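Cysteine hydrolase (Vibrio cholerae, PDB 6V98) is a type VI secretion system effector, probably a cysteine hydrolase related to the papain-like peptidases, that is delivered into competing bacteria. Local coordinates at residues A[95-100]-A[195-200]; A[112-117]-A[189-194]. All blocks are in the same frame, centred on the assembly; numbering follows the deposited sequence.

Interaction 1: A[95-100]-A[195-200]; sequences SLLKVL and KTNKLT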
# COMPACT_ATOMS: atom_id res chain seq x y z
N SER A 95 -14.52 8.18 -7.09
CA SER A 95 -14.29 6.74 -7.03
C SER A 95 -13.05 6.40 -6.22
O SER A 95 -13.01 5.35 -5.57
CB SER A 95 -14.19 6.16 -8.45
OG SER A 95 -12.97 6.53 -9.08
N LEU A 96 -12.05 7.28 -6.24
CA LEU A 96 -10.89 7.05 -5.38
C LEU A 96 -11.23 7.30 -3.92
O LEU A 96 -10.79 6.56 -3.03
CB LEU A 96 -9.72 7.93 -5.84
CG LEU A 96 -8.43 7.72 -5.04
CD1 LEU A 96 -8.00 6.29 -5.17
CD2 LEU A 96 -7.35 8.67 -5.53
N LEU A 97 -12.05 8.33 -3.64
CA LEU A 97 -12.51 8.57 -2.28
C LEU A 97 -13.21 7.35 -1.70
O LEU A 97 -13.08 7.06 -0.50
CB LEU A 97 -13.47 9.77 -2.24
CG LEU A 97 -12.92 11.19 -2.11
CD1 LEU A 97 -14.03 12.21 -2.41
CD2 LEU A 97 -12.33 11.41 -0.72
N LYS A 98 -13.99 6.64 -2.51
CA LYS A 98 -14.71 5.47 -2.01
C LYS A 98 -13.73 4.39 -1.57
O LYS A 98 -13.92 3.75 -0.53
CB LYS A 98 -15.66 4.94 -3.08
CG LYS A 98 -16.49 3.76 -2.63
CD LYS A 98 -17.48 3.38 -3.70
CE LYS A 98 -18.26 2.15 -3.28
NZ LYS A 98 -19.15 1.71 -4.38
N VAL A 99 -12.66 4.18 -2.35
CA VAL A 99 -11.65 3.20 -2.01
C VAL A 99 -10.86 3.64 -0.78
O VAL A 99 -10.52 2.82 0.07
CB VAL A 99 -10.71 2.97 -3.21
CG1 VAL A 99 -9.48 2.12 -2.80
CG2 VAL A 99 -11.47 2.30 -4.34
N LEU A 100 -10.52 4.93 -0.70
CA LEU A 100 -9.72 5.39 0.43
C LEU A 100 -10.48 5.23 1.73
O LEU A 100 -9.93 4.77 2.74
CB LEU A 100 -9.29 6.84 0.21
CG LEU A 100 -8.27 7.04 -0.94
CD1 LEU A 100 -7.96 8.52 -1.14
CD2 LEU A 100 -6.98 6.22 -0.69
N LYS A 195 -12.19 11.57 8.56
CA LYS A 195 -13.28 12.25 9.25
C LYS A 195 -14.01 13.21 8.33
O LYS A 195 -15.24 13.28 8.34
CB LYS A 195 -12.74 12.98 10.48
CG LYS A 195 -12.69 12.13 11.74
CD LYS A 195 -13.55 10.90 11.58
CE LYS A 195 -13.55 10.06 12.84
NZ LYS A 195 -14.52 8.95 12.66
N THR A 196 -13.28 13.97 7.53
CA THR A 196 -13.92 14.88 6.58
C THR A 196 -14.19 14.23 5.23
O THR A 196 -14.93 14.80 4.42
CB THR A 196 -13.08 16.14 6.39
OG1 THR A 196 -11.81 15.78 5.86
CG2 THR A 196 -12.89 16.85 7.72
N ASN A 197 -13.63 13.05 4.98
CA ASN A 197 -13.74 12.33 3.70
C ASN A 197 -13.33 13.23 2.54
O ASN A 197 -14.04 13.36 1.54
CB ASN A 197 -15.14 11.75 3.50
CG ASN A 197 -15.18 10.65 2.44
OD1 ASN A 197 -14.25 9.83 2.32
ND2 ASN A 197 -16.25 10.61 1.66
N LYS A 198 -12.17 13.85 2.69
CA LYS A 198 -11.63 14.74 1.68
C LYS A 198 -10.28 14.22 1.21
O LYS A 198 -9.45 13.80 2.02
CB LYS A 198 -11.46 16.17 2.20
CG LYS A 198 -11.27 17.21 1.09
CD LYS A 198 -10.07 18.11 1.33
CE LYS A 198 -9.95 19.20 0.27
NZ LYS A 198 -9.50 18.70 -1.06
N LEU A 199 -10.06 14.31 -0.10
CA LEU A 199 -8.84 13.89 -0.75
C LEU A 199 -8.16 15.11 -1.35
O LEU A 199 -8.83 15.99 -1.91
CB LEU A 199 -9.19 12.87 -1.84
CG LEU A 199 -8.31 12.17 -2.86
CD1 LEU A 199 -9.19 11.10 -3.48
CD2 LEU A 199 -7.84 13.13 -3.92
N THR A 200 -6.84 15.17 -1.23
CA THR A 200 -6.05 16.22 -1.85
C THR A 200 -4.87 15.55 -2.54
O THR A 200 -4.13 14.79 -1.90
CB THR A 200 -5.56 17.23 -0.82
OG1 THR A 200 -6.68 17.76 -0.09
CG2 THR A 200 -4.84 18.38 -1.49

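Interaction 2: A[112-117]-A[189-194]; sequences RISGVV and DLDYDY. With CA (calcium ion), chain C.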
# COMPACT_ATOMS: atom_id res chain seq x y z
N ARG A 112 -6.21 9.13 8.86
CA ARG A 112 -5.83 9.77 7.61
C ARG A 112 -4.80 8.93 6.87
O ARG A 112 -4.13 8.07 7.44
CB ARG A 112 -5.28 11.18 7.85
CG ARG A 112 -3.86 11.22 8.43
CD ARG A 112 -3.46 12.63 8.86
NE ARG A 112 -2.17 12.68 9.56
CZ ARG A 112 -1.01 12.96 8.99
NH1 ARG A 112 -0.94 13.20 7.68
NH2 ARG A 112 0.10 12.99 9.71
N ILE A 113 -4.66 9.22 5.57
CA ILE A 113 -3.73 8.52 4.69
C ILE A 113 -2.73 9.52 4.16
O ILE A 113 -3.11 10.63 3.76
CB ILE A 113 -4.48 7.82 3.55
CG1 ILE A 113 -5.36 6.70 4.11
CG2 ILE A 113 -3.50 7.31 2.46
CD1 ILE A 113 -6.20 5.99 3.09
N SER A 114 -1.45 9.16 4.19
CA SER A 114 -0.40 9.80 3.41
C SER A 114 0.04 8.83 2.34
O SER A 114 0.40 7.69 2.66
CB SER A 114 0.79 10.18 4.29
OG SER A 114 0.44 11.11 5.31
N GLY A 115 0.04 9.25 1.06
CA GLY A 115 0.39 8.35 -0.02
C GLY A 115 1.23 9.02 -1.09
O GLY A 115 1.46 10.23 -1.06
N VAL A 116 1.70 8.20 -2.02
CA VAL A 116 2.29 8.67 -3.27
C VAL A 116 1.59 7.94 -4.40
O VAL A 116 1.11 6.82 -4.23
CB VAL A 116 3.82 8.46 -3.34
CG1 VAL A 116 4.52 9.31 -2.30
CG2 VAL A 116 4.18 6.96 -3.18
N VAL A 117 1.57 8.56 -5.58
CA VAL A 117 0.93 7.98 -6.75
C VAL A 117 2.01 7.70 -7.77
O VAL A 117 2.63 8.63 -8.31
CB VAL A 117 -0.16 8.90 -7.32
CG1 VAL A 117 -0.82 8.24 -8.50
CG2 VAL A 117 -1.20 9.23 -6.23
N ASP A 189 2.01 13.58 -4.31
CA ASP A 189 1.49 13.36 -2.97
C ASP A 189 0.00 13.04 -2.99
O ASP A 189 -0.76 13.64 -3.75
CB ASP A 189 1.66 14.60 -2.09
CG ASP A 189 3.07 14.80 -1.62
OD1 ASP A 189 4.01 14.43 -2.36
OD2 ASP A 189 3.23 15.35 -0.51
N LEU A 190 -0.42 12.17 -2.09
CA LEU A 190 -1.84 11.91 -1.85
C LEU A 190 -2.09 12.12 -0.37
O LEU A 190 -1.37 11.58 0.47
CB LEU A 190 -2.23 10.49 -2.27
CG LEU A 190 -3.66 10.03 -2.00
CD1 LEU A 190 -4.63 10.99 -2.65
CD2 LEU A 190 -3.89 8.62 -2.49
N ASP A 191 -3.09 12.94 -0.05
CA ASP A 191 -3.53 13.14 1.33
C ASP A 191 -5.02 12.89 1.41
O ASP A 191 -5.78 13.36 0.56
CB ASP A 191 -3.20 14.56 1.81
CG ASP A 191 -1.72 14.73 2.13
OD1 ASP A 191 -1.31 14.35 3.25
OD2 ASP A 191 -0.97 15.22 1.26
N TYR A 192 -5.45 12.14 2.42
CA TYR A 192 -6.85 11.82 2.59
C TYR A 192 -7.19 11.89 4.07
O TYR A 192 -6.45 11.35 4.90
CB TYR A 192 -7.19 10.42 2.04
CG TYR A 192 -8.55 9.92 2.48
CD1 TYR A 192 -9.71 10.36 1.86
CD2 TYR A 192 -8.68 9.01 3.52
CE1 TYR A 192 -10.96 9.91 2.25
CE2 TYR A 192 -9.93 8.55 3.93
CZ TYR A 192 -11.06 9.00 3.29
OH TYR A 192 -12.30 8.55 3.68
N ASP A 193 -8.28 12.57 4.40
CA ASP A 193 -8.77 12.61 5.77
C ASP A 193 -10.06 11.82 5.87
O ASP A 193 -11.01 12.07 5.12
CB ASP A 193 -8.99 14.04 6.25
CG ASP A 193 -9.49 14.09 7.68
OD1 ASP A 193 -8.69 13.77 8.59
OD2 ASP A 193 -10.67 14.42 7.89
N TYR A 194 -10.10 10.87 6.81
CA TYR A 194 -11.26 10.00 6.94
C TYR A 194 -12.44 10.74 7.54
O TYR A 194 -13.58 10.57 7.09
CB TYR A 194 -10.90 8.80 7.81
CG TYR A 194 -12.03 7.79 8.00
CD1 TYR A 194 -12.28 6.81 7.04
CD2 TYR A 194 -12.82 7.81 9.14
CE1 TYR A 194 -13.30 5.89 7.21
CE2 TYR A 194 -13.84 6.89 9.32
CZ TYR A 194 -14.07 5.93 8.35
OH TYR A 194 -15.07 5.00 8.51
CA CA C . 5.65 15.40 -3.73
O HOH W 1 -2.87 13.01 5.08
O HOH W 2 1.17 13.30 3.71
O HOH W 3 7.48 16.15 -4.98
O HOH W 4 6.46 17.01 -2.08

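Interaction 1: A[95-100]-A[195-200]
L199 pushes its side chain from the edge strand into a notch on helix 93-107 formed by L96, L97 and L100. Its CG lies anti to the backbone N (chi1 176°), which carries the branch away from the strand and toward the helix. At the far end one methyl does most of the work: L199 CD1 sits 3.7 Å from L96 CD2 and also 3.7 Å from L100 CD1, and both of these helix side chains cross that of L199 at about a right angle. L97 takes the other end of the same residue, with its CD2 3.6 Å from L199 CB. This leucine part is the close-packed half of the contact; L96, L100 and L199 are all buried, and Y192 of the neighbouring strand lies against both L97 and L100.

Toward N197 the packing thins out and solvent comes nearer. L97 CD2 approaches the backbone O of N197 at 3.4 Å, a methyl lying against a carbonyl, while the amide oxygen OD1 of N197 stands 3.9 Å from the same methyl. That oxygen is not left to apolar neighbours, since the hydroxyl of Y192 hydrogen-bonds to it. Beyond it K198 turns off the helix altogether. Its chain runs forward along its own strand, where NZ hydrogen-bonds to L199 O at 2.9 Å, arriving above the carbonyl plane, and to T200 OG1 at 3.1 Å.

No hydrogen bond joins the two segments, and the strand runs across the helix at 113°, with axes 9.0 Å apart at their closest. N197, in a left-handed backbone conformation, and K198 together face D193 as a G1 beta bulge at the start of the edge strand. This is helix-on-sheet packing of an alpha+beta fold with an antiparallel sheet, through leucines, at one of the sheet's two outermost strands.

Interaction 2: A[112-117]-A[189-194]
Two neighbouring strands of the central antiparallel sheet, 113-120 and 188-193, pair here through I113 with Y192 and G115 with L190, both hydrogen-bonded pairs. I113 N gives a nearly straight bond to Y192 O (2.9 Å, 165° at the hydrogen), and Y192 N returns one to I113 O. In the next hydrogen-bonded pair G115 N reaches L190 O at 2.8 Å, and L190 N binds G115 O from well above the carbonyl plane.

The two faces differ. On one, I113 CD1 meets the Y192 ring obliquely, 3.9 Å from CD2, and the ring in turn packs on helix 93-107 at K101. On the other, S114 and D191 form a non-hydrogen-bonded pair bridged by water: D191 OD1 accepts from two waters, one also bound to S114 OG, the other donating to I113 O and accepting from R112 NH1 at the guanidinium edge. R112 NH1 itself stays 4.6 Å from D191 OD1, too far for a salt bridge, and its NE pairs with D14.

At the strand's start D189 OD1 binds a calcium ion at 2.4 Å, alongside two waters and backbone oxygens of Q184, E187 and E203: an antiparallel beta ladder with a calcium site beside one end.

In the fold
From the N terminus, the chain passes through helix 93-107 and, after a short connection, into strand 113-120, the first partner of interaction 2. About seventy residues, including three helices, follow before strand 188-193 returns to pair with it and closes that loop. A short turn then leads into strand 198-202, which meets helix 93-107 in interaction 1, so the longer loop encloses the shorter. The two contacts, with centres 9 Å apart, share a sheet: T200 N hydrogen-bonds to D191 O between neighbouring strands. Y192 belongs to interaction 2 and also packs against the helix of interaction 1. Together they tie the C-terminal strand pair both to the sheet interior and to the helix over it.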